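Local coordinates for phenazine biosynthesis protein PhzF family (Enterococcus faecalis, PDB 1S7J) that is a member of the PhzF family of phenazine biosynthesis proteins and probably acts as an isomerase, at residues Y24-E27 with K28-P31. Residues are numbered along the deposited sequence; the frame is centred on the assembly and turned at random.
Sequences YVLE and KWLP
The carbonyl O of Lys28 turns back over the side chain of Leu26: Leu26 CB lies 3.2 Å from Lys28 O and Leu26 CD1 3.6 Å, a polar atom set against aliphatic carbon. Leu26 CG stands beside its own backbone N and anti to the carbonyl carbon (chi1 -40°), and this torsion together with chi2 (166°) puts the two methyls against the returning chain. There CD1 has a double role. It meets the six-membered part of the Trp29 indole obliquely, 4.0 Å from Trp29 CE3, and it also touches the end of Leu30. Leu26 CD2 packs 3.9 Å from Leu30 CD1. The two leucine side chains cross at about a right angle, and Leu30 CD1 touches both methyls of Leu26. This turn joins strand 19-25 to helix 32-42 in the PhzF fold, whose clan includes diaminopimelate epimerase; Pro31 takes the N-cap position of the helix. Strand 47-53, parallel to strand 19-25, receives Leu26 and Trp29 on Val51, while Tyr3 of strand 2-10 touches both leucines. Arg60 makes a cation-pi contact with the indole, and Trp29 NE1 gives a weak hydrogen bond to Glu53 OE2. At the bend, Glu27 and Lys28 both run outward to the surface as extended chains. Their ends remain apart, Glu27 OE2 lying 5.1 Å from Lys28 NZ, a distance at which the opposite charges would probably attract only loosely, without forming a salt bridge.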
loop_
_atom_site.group_PDB
_atom_site.type_symbol
_atom_site.label_atom_id
_atom_site.label_comp_id
_atom_site.label_asym_id
_atom_site.label_seq_id
_atom_site.Cartn_x
_atom_site.Cartn_y
_atom_site.Cartn_z
ATOM N N TYR A 24 10.438 4.506 -12.478
ATOM C CA TYR A 24 11.485 4.974 -13.372
ATOM C C TYR A 24 12.822 4.929 -12.691
ATOM O O TYR A 24 13.033 5.626 -11.675
ATOM C CB TYR A 24 11.238 6.412 -13.813
ATOM C CG TYR A 24 10.191 6.591 -14.861
ATOM C CD1 TYR A 24 8.850 6.351 -14.586
ATOM C CD2 TYR A 24 10.532 7.040 -16.139
ATOM C CE1 TYR A 24 7.866 6.559 -15.552
ATOM C CE2 TYR A 24 9.563 7.255 -17.111
ATOM C CZ TYR A 24 8.234 7.017 -16.815
ATOM O OH TYR A 24 7.281 7.267 -17.751
ATOM N N VAL A 25 13.730 4.088 -13.187
ATOM C CA VAL A 25 15.071 4.020 -12.635
ATOM C C VAL A 25 15.923 4.920 -13.528
ATOM O O VAL A 25 16.204 4.593 -14.670
ATOM C CB VAL A 25 15.651 2.583 -12.619
ATOM C CG1 VAL A 25 17.012 2.591 -11.928
ATOM C CG2 VAL A 25 14.717 1.633 -11.887
ATOM N N LEU A 26 16.275 6.083 -12.989
ATOM C CA LEU A 26 17.061 7.091 -13.697
ATOM C C LEU A 26 18.546 7.043 -13.333
ATOM O O LEU A 26 18.917 6.586 -12.244
ATOM C CB LEU A 26 16.522 8.490 -13.354
ATOM C CG LEU A 26 15.010 8.699 -13.251
ATOM C CD1 LEU A 26 14.714 10.024 -12.589
ATOM C CD2 LEU A 26 14.392 8.630 -14.624
ATOM N N GLU A 27 19.390 7.521 -14.240
ATOM C CA GLU A 27 20.828 7.548 -13.997
ATOM C C GLU A 27 21.228 8.834 -13.268
ATOM O O GLU A 27 22.339 8.954 -12.756
ATOM C CB GLU A 27 21.605 7.387 -15.310
ATOM C CG GLU A 27 21.174 8.312 -16.437
ATOM C CD GLU A 27 21.941 8.060 -17.730
ATOM O OE1 GLU A 27 22.061 6.881 -18.135
ATOM O OE2 GLU A 27 22.421 9.042 -18.340
ATOM N N LYS A 28 20.297 9.791 -13.252
ATOM C CA LYS A 28 20.457 11.085 -12.590
ATOM C C LYS A 28 19.056 11.674 -12.374
ATOM O O LYS A 28 18.081 11.197 -12.944
ATOM C CB LYS A 28 21.324 12.038 -13.427
ATOM C CG LYS A 28 20.844 12.241 -14.848
ATOM C CD LYS A 28 21.808 13.095 -15.652
ATOM C CE LYS A 28 21.350 13.213 -17.103
ATOM N NZ LYS A 28 22.209 14.132 -17.895
ATOM N N TRP A 29 18.952 12.679 -11.526
ATOM C CA TRP A 29 17.668 13.281 -11.246
ATOM C C TRP A 29 17.117 14.238 -12.293
ATOM O O TRP A 29 17.827 15.108 -12.803
ATOM C CB TRP A 29 17.683 13.970 -9.898
ATOM C CG TRP A 29 17.564 13.041 -8.744
ATOM C CD1 TRP A 29 18.472 12.854 -7.749
ATOM C CD2 TRP A 29 16.444 12.185 -8.430
ATOM N NE1 TRP A 29 17.997 11.947 -6.832
ATOM C CE2 TRP A 29 16.756 11.522 -7.226
ATOM C CE3 TRP A 29 15.223 11.920 -9.047
ATOM C CZ2 TRP A 29 15.881 10.605 -6.628
ATOM C CZ3 TRP A 29 14.357 11.008 -8.450
ATOM C CH2 TRP A 29 14.696 10.365 -7.256
ATOM N N LEU A 30 15.839 14.059 -12.593
ATOM C CA LEU A 30 15.128 14.912 -13.528
ATOM C C LEU A 30 14.584 16.075 -12.696
ATOM O O LEU A 30 14.512 15.974 -11.467
ATOM C CB LEU A 30 13.946 14.142 -14.152
ATOM C CG LEU A 30 14.227 13.071 -15.211
ATOM C CD1 LEU A 30 13.003 12.187 -15.403
ATOM C CD2 LEU A 30 14.630 13.733 -16.527
ATOM N N PRO A 31 14.250 17.200 -13.341
ATOM C CA PRO A 31 13.714 18.345 -12.598
ATOM C C PRO A 31 12.390 17.946 -11.934
ATOM O O PRO A 31 11.704 17.050 -12.424
ATOM C CB PRO A 31 13.494 19.377 -13.690
ATOM C CG PRO A 31 14.600 19.073 -14.666
ATOM C CD PRO A 31 14.536 17.569 -14.741
#